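Local coordinates for serine-rich secreted cell wall anchored (LPXTG-motif ) protein (Lactobacillus reuteri ATCC 53608, PDB 5NXK) that probably serves as a cell-wall-anchored adhesin of beta-solenoid fold, helping the bacterium attach to surfaces in the gut of its host, at residues 93-98 against 117-122; 167-172 against 188-193; 39-44 against 70-75; 34-39 against 59-64. All coordinates share one frame; numbering follows the deposited sequence.

Contact 1 of 4, residues 93-98 against 117-122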
loop_
_atom_site.group_PDB
_atom_site.type_symbol
_atom_site.label_atom_id
_atom_site.label_comp_id
_atom_site.label_asym_id
_atom_site.label_seq_id
_atom_site.Cartn_x
_atom_site.Cartn_y
_atom_site.Cartn_z
ATOM N N SER A 93 7.074 -7.255 -8.017
ATOM C CA SER A 93 8.495 -7.369 -8.319
ATOM C C SER A 93 8.829 -7.404 -9.814
ATOM O O SER A 93 9.919 -7.830 -10.186
ATOM C CB SER A 93 9.059 -8.629 -7.645
ATOM O OG SER A 93 9.415 -8.375 -6.296
ATOM N N SER A 94 7.916 -6.969 -10.677
ATOM C CA SER A 94 8.270 -6.884 -12.099
ATOM C C SER A 94 9.302 -5.808 -12.346
ATOM O O SER A 94 9.393 -4.839 -11.595
ATOM C CB SER A 94 7.047 -6.604 -12.965
ATOM O OG SER A 94 6.057 -7.595 -12.765
ATOM N N ASN A 95 10.087 -5.972 -13.405
ATOM C CA ASN A 95 10.989 -4.906 -13.810
ATOM C C ASN A 95 10.220 -3.737 -14.432
ATOM O O ASN A 95 10.678 -2.596 -14.380
ATOM C CB ASN A 95 12.077 -5.454 -14.730
ATOM C CG ASN A 95 13.188 -6.149 -13.945
ATOM O OD1 ASN A 95 13.497 -5.759 -12.810
ATOM N ND2 ASN A 95 13.772 -7.195 -14.528
ATOM N N GLY A 96 9.052 -4.017 -14.995
ATOM C CA GLY A 96 8.229 -2.983 -15.597
ATOM C C GLY A 96 7.074 -2.561 -14.700
ATOM O O GLY A 96 7.193 -2.559 -13.471
ATOM N N VAL A 97 5.947 -2.221 -15.318
ATOM C CA VAL A 97 4.793 -1.675 -14.606
ATOM C C VAL A 97 3.918 -2.761 -13.958
ATOM O O VAL A 97 3.474 -3.699 -14.637
ATOM C CB VAL A 97 3.914 -0.826 -15.567
ATOM C CG1 VAL A 97 2.638 -0.356 -14.867
ATOM C CG2 VAL A 97 4.709 0.365 -16.106
ATOM N N ASP A 98 3.681 -2.613 -12.650
ATOM C CA ASP A 98 2.708 -3.413 -11.899
ATOM C C ASP A 98 1.687 -2.469 -11.286
ATOM O O ASP A 98 2.055 -1.480 -10.643
ATOM C CB ASP A 98 3.345 -4.201 -10.753
ATOM C CG ASP A 98 4.288 -5.278 -11.220
ATOM O OD1 ASP A 98 3.988 -5.953 -12.224
ATOM O OD2 ASP A 98 5.335 -5.440 -10.563
ATOM N N THR A 117 11.528 -0.997 -5.676
ATOM C CA THR A 117 11.540 0.452 -5.662
ATOM C C THR A 117 12.515 1.027 -6.700
ATOM O O THR A 117 12.651 2.244 -6.823
ATOM C CB THR A 117 11.898 0.962 -4.267
ATOM O OG1 THR A 117 13.157 0.394 -3.867
ATOM C CG2 THR A 117 10.820 0.532 -3.277
ATOM N N GLY A 118 13.200 0.154 -7.449
ATOM C CA GLY A 118 14.186 0.625 -8.412
ATOM C C GLY A 118 13.873 0.201 -9.840
ATOM O O GLY A 118 14.769 0.003 -10.656
ATOM N N ALA A 119 12.587 0.107 -10.154
ATOM C CA ALA A 119 12.152 -0.371 -11.458
ATOM C C ALA A 119 10.958 0.420 -11.986
ATOM O O ALA A 119 10.869 1.642 -11.804
ATOM C CB ALA A 119 11.812 -1.861 -11.382
ATOM N N GLY A 120 10.031 -0.284 -12.632
ATOM C CA GLY A 120 8.890 0.371 -13.248
ATOM C C GLY A 120 7.870 0.889 -12.247
ATOM O O GLY A 120 7.962 0.615 -11.036
ATOM N N VAL A 121 6.865 1.597 -12.761
ATOM C CA VAL A 121 5.877 2.264 -11.905
ATOM C C VAL A 121 5.034 1.257 -11.146
ATOM O O VAL A 121 4.409 0.381 -11.749
ATOM C CB VAL A 121 4.954 3.192 -12.729
ATOM C CG1 VAL A 121 3.866 3.809 -11.848
ATOM C CG2 VAL A 121 5.779 4.279 -13.415
ATOM N N LYS A 122 5.031 1.396 -9.816
ATOM C CA LYS A 122 4.255 0.532 -8.927
ATOM C C LYS A 122 3.102 1.297 -8.283
ATOM O O LYS A 122 3.320 2.264 -7.536
ATOM C CB LYS A 122 5.145 -0.068 -7.837
ATOM C CG LYS A 122 6.442 -0.658 -8.361
ATOM C CD LYS A 122 6.162 -1.761 -9.378
ATOM C CE LYS A 122 7.429 -2.595 -9.660
ATOM N NZ LYS A 122 7.218 -3.504 -10.826
#

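Contact 2 of 4, residues 167-172 against 188-193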
loop_
_atom_site.group_PDB
_atom_site.type_symbol
_atom_site.label_atom_id
_atom_site.label_comp_id
_atom_site.label_asym_id
_atom_site.label_seq_id
_atom_site.Cartn_x
_atom_site.Cartn_y
_atom_site.Cartn_z
ATOM N N ASN A 167 5.498 3.854 -5.958
ATOM C CA ASN A 167 5.145 5.095 -6.664
ATOM C C ASN A 167 3.796 5.718 -6.375
ATOM O O ASN A 167 3.677 6.947 -6.373
ATOM C CB ASN A 167 5.244 4.873 -8.168
ATOM C CG ASN A 167 6.602 4.373 -8.568
ATOM O OD1 ASN A 167 6.753 3.201 -8.902
ATOM N ND2 ASN A 167 7.611 5.240 -8.488
ATOM N N ALA A 168 2.760 4.906 -6.214
ATOM C CA ALA A 168 1.454 5.519 -5.979
ATOM C C ALA A 168 0.508 4.676 -5.155
ATOM O O ALA A 168 0.384 3.477 -5.373
ATOM C CB ALA A 168 0.802 5.873 -7.308
ATOM N N ILE A 169 -0.141 5.300 -4.183
ATOM C CA ILE A 169 -1.295 4.677 -3.537
ATOM C C ILE A 169 -2.469 5.633 -3.734
ATOM O O ILE A 169 -2.435 6.784 -3.286
ATOM C CB ILE A 169 -1.047 4.400 -2.049
ATOM C CG1 ILE A 169 0.117 3.421 -1.873
ATOM C CG2 ILE A 169 -2.286 3.823 -1.382
ATOM C CD1 ILE A 169 0.487 3.231 -0.427
ATOM N N ASN A 170 -3.492 5.169 -4.438
ATOM C CA ASN A 170 -4.618 6.031 -4.769
ATOM C C ASN A 170 -5.865 5.531 -4.063
ATOM O O ASN A 170 -6.294 4.412 -4.295
ATOM C CB ASN A 170 -4.871 6.045 -6.283
ATOM C CG ASN A 170 -3.666 6.502 -7.081
ATOM O OD1 ASN A 170 -3.090 7.556 -6.813
ATOM N ND2 ASN A 170 -3.269 5.693 -8.071
ATOM N N ILE A 171 -6.474 6.370 -3.243
ATOM C CA ILE A 171 -7.772 6.057 -2.661
ATOM C C ILE A 171 -8.803 6.582 -3.641
ATOM O O ILE A 171 -8.882 7.782 -3.899
ATOM C CB ILE A 171 -7.975 6.677 -1.256
ATOM C CG1 ILE A 171 -7.149 5.941 -0.192
ATOM C CG2 ILE A 171 -9.428 6.565 -0.824
ATOM C CD1 ILE A 171 -5.652 6.016 -0.348
ATOM N N ALA A 172 -9.578 5.676 -4.222
ATOM C CA ALA A 172 -10.460 6.056 -5.317
ATOM C C ALA A 172 -11.539 7.012 -4.863
ATOM O O ALA A 172 -11.887 7.040 -3.684
ATOM C CB ALA A 172 -11.098 4.819 -5.925
ATOM N N MET A 188 2.058 3.798 5.410
ATOM C CA MET A 188 2.321 3.802 3.962
ATOM C C MET A 188 3.722 4.321 3.713
ATOM O O MET A 188 4.019 5.466 4.044
ATOM C CB MET A 188 1.329 4.686 3.210
ATOM C CG MET A 188 -0.117 4.222 3.237
ATOM S SD MET A 188 -1.171 5.451 2.410
ATOM C CE MET A 188 -2.750 4.605 2.431
ATOM N N TRP A 189 4.581 3.497 3.126
ATOM C CA TRP A 189 5.930 3.923 2.813
ATOM C C TRP A 189 6.126 3.826 1.309
ATOM O O TRP A 189 6.153 2.732 0.753
ATOM C CB TRP A 189 6.974 3.058 3.538
ATOM C CG TRP A 189 8.361 3.629 3.505
ATOM C CD1 TRP A 189 8.776 4.738 2.826
ATOM C CD2 TRP A 189 9.512 3.143 4.216
ATOM N NE1 TRP A 189 10.105 4.966 3.060
ATOM C CE2 TRP A 189 10.581 4.006 3.911
ATOM C CE3 TRP A 189 9.739 2.060 5.075
ATOM C CZ2 TRP A 189 11.863 3.820 4.435
ATOM C CZ3 TRP A 189 11.011 1.883 5.597
ATOM C CH2 TRP A 189 12.055 2.756 5.276
ATOM N N LEU A 190 6.261 4.979 0.663
ATOM C CA LEU A 190 6.457 5.037 -0.777
ATOM C C LEU A 190 7.855 5.578 -1.015
ATOM O O LEU A 190 8.158 6.721 -0.672
ATOM C CB LEU A 190 5.409 5.913 -1.462
ATOM C CG LEU A 190 3.930 5.515 -1.328
ATOM C CD1 LEU A 190 3.306 6.048 -0.036
ATOM C CD2 LEU A 190 3.121 5.955 -2.554
ATOM N N LEU A 191 8.704 4.731 -1.584
ATOM C CA LEU A 191 10.116 5.040 -1.771
ATOM C C LEU A 191 10.529 4.723 -3.209
ATOM O O LEU A 191 10.102 3.714 -3.770
ATOM C CB LEU A 191 10.971 4.231 -0.774
ATOM C CG LEU A 191 12.500 4.382 -0.756
ATOM C CD1 LEU A 191 13.041 4.241 0.684
ATOM C CD2 LEU A 191 13.182 3.363 -1.699
ATOM N N THR A 192 11.351 5.574 -3.809
ATOM C CA THR A 192 11.998 5.195 -5.060
ATOM C C THR A 192 13.501 5.184 -4.834
ATOM O O THR A 192 14.028 5.961 -4.054
ATOM C CB THR A 192 11.649 6.146 -6.229
ATOM O OG1 THR A 192 12.283 7.419 -6.018
ATOM C CG2 THR A 192 10.135 6.363 -6.317
ATOM N N ALA A 193 14.193 4.352 -5.590
ATOM C CA ALA A 193 15.635 4.231 -5.481
ATOM C C ALA A 193 16.203 4.652 -6.824
ATOM O O ALA A 193 15.458 4.809 -7.784
ATOM C CB ALA A 193 16.045 2.808 -5.130
#

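Contact 3 of 4, residues 39-44 against 70-75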
loop_
_atom_site.group_PDB
_atom_site.type_symbol
_atom_site.label_atom_id
_atom_site.label_comp_id
_atom_site.label_asym_id
_atom_site.label_seq_id
_atom_site.Cartn_x
_atom_site.Cartn_y
_atom_site.Cartn_z
ATOM N N GLY A 39 4.309 -11.991 -19.004
ATOM C CA GLY A 39 4.102 -10.870 -19.908
ATOM C C GLY A 39 2.982 -9.932 -19.508
ATOM O O GLY A 39 2.698 -9.762 -18.315
ATOM N N ASN A 40 2.368 -9.297 -20.509
ATOM C CA ASN A 40 1.224 -8.428 -20.281
ATOM C C ASN A 40 0.063 -9.237 -19.733
ATOM O O ASN A 40 -0.304 -10.260 -20.299
ATOM C CB ASN A 40 0.789 -7.722 -21.574
ATOM C CG ASN A 40 1.798 -6.677 -22.052
ATOM O OD1 ASN A 40 2.427 -5.985 -21.249
ATOM N ND2 ASN A 40 1.951 -6.563 -23.374
ATOM N N ARG A 41 -0.502 -8.787 -18.616
ATOM C CA ARG A 41 -1.618 -9.485 -17.988
ATOM C C ARG A 41 -2.626 -8.484 -17.469
ATOM O O ARG A 41 -2.269 -7.435 -16.934
ATOM C CB ARG A 41 -1.151 -10.392 -16.843
ATOM C CG ARG A 41 -0.291 -11.579 -17.273
ATOM C CD ARG A 41 -1.048 -12.565 -18.180
ATOM N NE ARG A 41 -2.221 -13.178 -17.547
ATOM C CZ ARG A 41 -2.158 -14.163 -16.652
ATOM N NH1 ARG A 41 -0.980 -14.630 -16.261
ATOM N NH2 ARG A 41 -3.271 -14.675 -16.131
ATOM N N ASN A 42 -3.891 -8.812 -17.673
ATOM C CA ASN A 42 -5.000 -8.086 -17.092
ATOM C C ASN A 42 -5.855 -9.080 -16.310
ATOM O O ASN A 42 -6.614 -9.846 -16.895
ATOM C CB ASN A 42 -5.802 -7.395 -18.194
ATOM C CG ASN A 42 -7.053 -6.721 -17.678
ATOM O OD1 ASN A 42 -7.088 -6.210 -16.560
ATOM N ND2 ASN A 42 -8.102 -6.724 -18.499
ATOM N N ILE A 43 -5.738 -9.063 -14.986
ATOM C CA ILE A 43 -6.323 -10.117 -14.160
ATOM C C ILE A 43 -7.266 -9.565 -13.108
ATOM O O ILE A 43 -6.919 -8.633 -12.375
ATOM C CB ILE A 43 -5.235 -10.940 -13.433
ATOM C CG1 ILE A 43 -4.267 -11.580 -14.436
ATOM C CG2 ILE A 43 -5.868 -11.990 -12.528
ATOM C CD1 ILE A 43 -3.018 -12.180 -13.783
ATOM N N THR A 44 -8.460 -10.143 -13.040
ATOM C CA THR A 44 -9.421 -9.792 -12.010
ATOM C C THR A 44 -9.816 -11.013 -11.207
ATOM O O THR A 44 -10.303 -12.001 -11.763
ATOM C CB THR A 44 -10.683 -9.162 -12.614
ATOM O OG1 THR A 44 -10.315 -7.992 -13.353
ATOM C CG2 THR A 44 -11.672 -8.785 -11.512
ATOM N N ALA A 70 6.563 -5.106 -20.263
ATOM C CA ALA A 70 5.378 -5.873 -19.895
ATOM C C ALA A 70 4.675 -5.194 -18.723
ATOM O O ALA A 70 5.333 -4.710 -17.798
ATOM C CB ALA A 70 5.745 -7.306 -19.550
ATOM N N LYS A 71 3.347 -5.175 -18.761
ATOM C CA LYS A 71 2.536 -4.541 -17.722
ATOM C C LYS A 71 1.557 -5.530 -17.094
ATOM O O LYS A 71 0.802 -6.193 -17.805
ATOM C CB LYS A 71 1.776 -3.358 -18.327
ATOM C CG LYS A 71 0.674 -2.760 -17.469
ATOM C CD LYS A 71 0.123 -1.503 -18.149
ATOM C CE LYS A 71 -1.174 -1.017 -17.522
ATOM N NZ LYS A 71 -1.062 -0.814 -16.060
ATOM N N ILE A 72 1.559 -5.629 -15.764
ATOM C CA ILE A 72 0.540 -6.443 -15.085
ATOM C C ILE A 72 -0.443 -5.586 -14.324
ATOM O O ILE A 72 -0.056 -4.787 -13.473
ATOM C CB ILE A 72 1.146 -7.458 -14.095
ATOM C CG1 ILE A 72 1.882 -8.573 -14.834
ATOM C CG2 ILE A 72 0.056 -8.111 -13.242
ATOM C CD1 ILE A 72 2.796 -9.366 -13.922
ATOM N N ASP A 73 -1.715 -5.757 -14.642
ATOM C CA ASP A 73 -2.786 -5.120 -13.905
ATOM C C ASP A 73 -3.549 -6.223 -13.158
ATOM O O ASP A 73 -4.130 -7.107 -13.787
ATOM C CB ASP A 73 -3.699 -4.346 -14.853
ATOM C CG ASP A 73 -4.453 -3.233 -14.152
ATOM O OD1 ASP A 73 -5.400 -3.535 -13.392
ATOM O OD2 ASP A 73 -4.100 -2.050 -14.367
ATOM N N LEU A 74 -3.474 -6.217 -11.827
ATOM C CA LEU A 74 -4.121 -7.240 -10.993
ATOM C C LEU A 74 -5.190 -6.597 -10.136
ATOM O O LEU A 74 -4.891 -5.694 -9.365
ATOM C CB LEU A 74 -3.098 -7.952 -10.104
ATOM C CG LEU A 74 -3.654 -8.929 -9.057
ATOM C CD1 LEU A 74 -4.397 -10.098 -9.709
ATOM C CD2 LEU A 74 -2.533 -9.442 -8.172
ATOM N N THR A 75 -6.433 -7.034 -10.283
ATOM C CA THR A 75 -7.530 -6.548 -9.453
ATOM C C THR A 75 -8.083 -7.670 -8.568
ATOM O O THR A 75 -8.319 -8.773 -9.050
ATOM C CB THR A 75 -8.644 -5.952 -10.346
ATOM O OG1 THR A 75 -8.122 -4.814 -11.045
ATOM C CG2 THR A 75 -9.822 -5.504 -9.538
HETATM O O HOH W 1 -7.147 -5.726 -13.361
#

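Contact 4 of 4, residues 34-39 against 59-64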
loop_
_atom_site.group_PDB
_atom_site.type_symbol
_atom_site.label_atom_id
_atom_site.label_comp_id
_atom_site.label_asym_id
_atom_site.label_seq_id
_atom_site.Cartn_x
_atom_site.Cartn_y
_atom_site.Cartn_z
ATOM N N ILE A 34 2.663 -17.920 -5.534
ATOM C CA ILE A 34 2.361 -18.103 -6.951
ATOM C C ILE A 34 3.032 -16.994 -7.758
ATOM O O ILE A 34 2.777 -15.822 -7.509
ATOM C CB ILE A 34 0.845 -18.067 -7.214
ATOM C CG1 ILE A 34 0.148 -19.260 -6.563
ATOM C CG2 ILE A 34 0.564 -18.054 -8.704
ATOM C CD1 ILE A 34 -1.368 -19.152 -6.596
ATOM N N THR A 35 3.871 -17.347 -8.728
ATOM C CA THR A 35 4.544 -16.326 -9.530
ATOM C C THR A 35 3.854 -16.091 -10.869
ATOM O O THR A 35 3.521 -17.030 -11.581
ATOM C CB THR A 35 6.024 -16.684 -9.799
ATOM O OG1 THR A 35 6.757 -16.689 -8.566
ATOM C CG2 THR A 35 6.660 -15.665 -10.739
ATOM N N ILE A 36 3.648 -14.819 -11.187
ATOM C CA ILE A 36 3.143 -14.380 -12.473
ATOM C C ILE A 36 4.264 -13.638 -13.190
ATOM O O ILE A 36 4.675 -12.555 -12.770
ATOM C CB ILE A 36 1.935 -13.443 -12.332
ATOM C CG1 ILE A 36 0.878 -14.049 -11.403
ATOM C CG2 ILE A 36 1.384 -13.074 -13.712
ATOM C CD1 ILE A 36 -0.334 -13.152 -11.191
ATOM N N ASN A 37 4.758 -14.218 -14.278
ATOM C CA ASN A 37 5.882 -13.630 -14.996
ATOM C C ASN A 37 5.798 -13.897 -16.490
ATOM O O ASN A 37 6.819 -14.060 -17.162
ATOM C CB ASN A 37 7.213 -14.142 -14.441
ATOM C CG ASN A 37 7.368 -15.651 -14.571
ATOM O OD1 ASN A 37 6.489 -16.341 -15.088
ATOM N ND2 ASN A 37 8.510 -16.161 -14.130
ATOM N N ASN A 38 4.577 -13.962 -17.000
ATOM C CA ASN A 38 4.367 -14.336 -18.388
ATOM C C ASN A 38 3.823 -13.208 -19.252
ATOM O O ASN A 38 2.991 -13.443 -20.133
ATOM C CB ASN A 38 3.454 -15.570 -18.444
ATOM C CG ASN A 38 2.107 -15.347 -17.773
ATOM O OD1 ASN A 38 1.876 -14.324 -17.127
ATOM N ND2 ASN A 38 1.233 -16.343 -17.869
ATOM N N GLY A 39 4.309 -11.991 -19.004
ATOM C CA GLY A 39 4.102 -10.870 -19.908
ATOM C C GLY A 39 2.982 -9.932 -19.508
ATOM O O GLY A 39 2.698 -9.762 -18.315
ATOM N N GLY A 59 5.881 -15.499 -0.017
ATOM C CA GLY A 59 4.911 -14.568 -0.569
ATOM C C GLY A 59 3.571 -15.213 -0.893
ATOM O O GLY A 59 3.382 -16.407 -0.675
ATOM N N GLY A 60 2.628 -14.412 -1.380
ATOM C CA GLY A 60 1.327 -14.913 -1.808
ATOM C C GLY A 60 1.274 -14.935 -3.323
ATOM O O GLY A 60 1.429 -15.978 -3.967
ATOM N N ILE A 61 1.035 -13.769 -3.900
ATOM C CA ILE A 61 1.172 -13.598 -5.340
ATOM C C ILE A 61 2.405 -12.750 -5.620
ATOM O O ILE A 61 2.551 -11.663 -5.066
ATOM C CB ILE A 61 -0.076 -12.945 -5.949
ATOM C CG1 ILE A 61 -1.279 -13.859 -5.749
ATOM C CG2 ILE A 61 0.147 -12.620 -7.427
ATOM C CD1 ILE A 61 -2.587 -13.269 -6.210
ATOM N N ILE A 62 3.294 -13.252 -6.471
ATOM C CA ILE A 62 4.474 -12.510 -6.866
ATOM C C ILE A 62 4.410 -12.117 -8.337
ATOM O O ILE A 62 4.405 -12.975 -9.204
ATOM C CB ILE A 62 5.753 -13.322 -6.637
ATOM C CG1 ILE A 62 5.783 -13.888 -5.210
ATOM C CG2 ILE A 62 6.986 -12.477 -6.978
ATOM C CD1 ILE A 62 7.015 -14.703 -4.895
ATOM N N LEU A 63 4.370 -10.816 -8.600
ATOM C CA LEU A 63 4.443 -10.274 -9.956
ATOM C C LEU A 63 5.924 -10.166 -10.274
ATOM O O LEU A 63 6.678 -9.545 -9.521
ATOM C CB LEU A 63 3.757 -8.909 -10.046
ATOM C CG LEU A 63 2.337 -8.821 -9.459
ATOM C CD1 LEU A 63 1.725 -7.432 -9.672
ATOM C CD2 LEU A 63 1.425 -9.903 -10.022
ATOM N N ASN A 64 6.367 -10.800 -11.351
ATOM C CA ASN A 64 7.803 -10.884 -11.588
ATOM C C ASN A 64 8.204 -10.917 -13.063
ATOM O O ASN A 64 9.100 -11.671 -13.442
ATOM C CB ASN A 64 8.357 -12.116 -10.858
ATOM C CG ASN A 64 9.810 -11.950 -10.437
ATOM O OD1 ASN A 64 10.442 -10.924 -10.702
ATOM N ND2 ASN A 64 10.338 -12.955 -9.748
#

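Contact 1 of 4, residues 93-98 against 117-122
Lys122 reaches beneath the turn formed by residues 93-98 and places its ammonium nitrogen among three oxygens. NZ lies 2.7 Å from Ser94 O, 2.8 Å from Gly96 O and 2.7 Å from Asp98 OD2, the last being a salt bridge. A bend at the second torsion (chi2 -59°), followed by an extended tail, lays the lysine beside Asp98 with both chains pointing the same way. NZ meets OD2 from above the carboxylate plane, 59° out of it, while the syn lone pair of OD2 receives the backbone N of Ser94. The syn lone pair of OD1 takes the hydroxyl of the same serine, OG to OD1 being 2.7 Å. Two bonds thus hold the carboxylate flat and fix its rotation, and the buried lysine charge is probably stabilised by it. Asp98 N also bonds Val121 O.

The backbones pack closely too, the CA atoms of the buried Gly96 and Gly120 being 4.1 Å apart. Here Asn95 O accepts Gly120 N in a bent bond (131° at the hydrogen), and Ala119 CB sits 3.3 Å from that same oxygen. The loose side is that of Val97 and Val121, both partly exposed, whose side chains come no closer than 4.4 Å, CG2 to CB. The parallel bridge between Asp98 and Lys122 starts the strand pairing, so the arrangement is that of two stacked turns leading into neighbouring strands of a parallel beta-solenoid.

Contact 2 of 4, residues 167-172 against 188-193
Met188 crosses the side chain of Ile169 and touches it along its whole length. Its CB is 4.0 Å from Ile169 CD1, and CG comes closer to that methyl, at 3.8 Å. SD passes the same CD1 at 4.0 Å, and the terminal CE moves on to Ile169 CG2, 3.9 Å away, with Ile171 CD1 a little farther off. The reach to CG2 depends on the straight tail beyond CG (chi2 176°), which carries the methyl past the isoleucine tip. No hydrogen bond joins the two segments. Their strands, 168-171 and 188-191, belong to different parallel sheets and have axes 8.4 Å apart with directions 137° from each other, so they face one another across the apolar interior of the beta-solenoid. Leu190 fills the next position: its CD2 rests against the backbone, 3.7 Å from Ile169 N, while its CD1 touches Ile169 CD1. At the end of the strand a buried asparagine joins the contact: Thr192 CG2 meets Asn167 ND2 at 3.5 Å, the two side chains crossing at about a right angle. That amide is held from both ends by neighbouring coils, with OD1 accepting Lys122 N and ND2 donating to Ile200 O, and Thr192 OG1 is paired with Gly228 N.

Contact 3 of 4, residues 39-44 against 70-75
Ile43 lays its CG2 methyl against CD1 of Leu74 at 3.7 Å, the two side chains slanting across each other on the interior face of the sheet. With CG1 beside the backbone N (chi1 -59°), CG2 stands anti to that N and is turned toward the leucine. The other branch of Ile43 runs to a different partner: CD1 sits 3.4 Å above the plane of the Arg41 guanidinium, near the rim of that group. Arg41 is buried, its chain folded at two torsions, and its polar end is used outside the contact, NH1 by Leu14 O and Asn38 OD1 and NH2 by Ile19 O.

The backbones run parallel, with axes 4.7 Å apart and only 2° between their directions. Arg41 and Ile43 each donate to and accept from the 70-75 segment; the bond from Ile43 N to Asp73 O is 2.8 Å and nearly straight. Ahead of this ladder a side chain replaces a backbone carbonyl, as Asn40 OD1 takes Lys71 N at 2.8 Å within the plane of its own carbonyl. On the outer face Thr44 and Thr75 lie side by side, pointing the same way. A water there is 2.8 Å from Asp73 OD1, 2.7 Å from Thr75 OG1 and 3.1 Å from Ile43 O and may bridge them, though its protons are too few to serve every acceptor around it. In-register stacking of like residues, Thr on Thr and aliphatic on aliphatic, in flat parallel strands is characteristic of the right-handed beta-helix of pectate lyase-like proteins.

Contact 4 of 4, residues 34-39 against 59-64
Ile36 and Ile34, from one strand, and Ile62, from the other, have the most surface buried here among residues 34-39 and 59-64. Toward other side chains Ile36 works through a single methyl. Its CD1 fits between two side chains of the next coil, 3.8 Å from Ile61 CG2 and 3.9 Å from Leu63 CD2. With the tail extended (chi2 179°) and the leucine pointing the same way alongside, CD1 rests between alternate residues on the inner face of the neighbouring strand.

Ile34 has a different role: its side chain meets the other segment at the backbone, CB standing 3.9 Å from Gly60 O, and packs elsewhere on Leu10, Lys11 and Leu14 of helix 7-14. Its main chain opens the ladder, since Ile34 N donates to Gly60 O and Ile34 O accepts Ile62 N, each bond 2.8 Å long and nearly straight.

Ile62 faces outward, opposite to Ile61 and Leu63. Its CB and CD1 border Thr35 OG1, the CB at 4.0 Å, and its carbonyl O takes Ile36 N. The last rung, Asn64 N to Ile36 O, is more bent, at 158°. Beyond it Asn37 CB comes to 3.3 Å from Asn64 O, where both chains leave the strand conformation.

The short strands 34-36 and 61-63 diverge by 23°, a local twist between this pair. An aliphatic stack inside, a partly exposed Thr-Ile pair outside and parallel pairing between successive coils are the marks of a beta-solenoid, here next to helix 7-14 at the N-terminal end of the solenoid.

Overall arrangement
From the N terminus, contact 4 joins strand 34-36 to strand 61-63, and contact 3 joins strand 41-46 to strand 71-77. Their segments alternate and share Gly39, so the two loops cross: one coil is laid on the next along two walls, which meet where Ile36 touches Ile43 and Ile72. Contact 1 opens only after both have closed, pairing residues 93-98 with the next coil, 117-122, and continuing the sheet of contact 3 through the bond between Val97 O and Ile72 N. Contact 2 comes last, following in series, and spans the interior between different sheets. It touches contact 1 where Thr117 O meets Ala193 N, but its nearest atoms lie about 10 Å from contact 3.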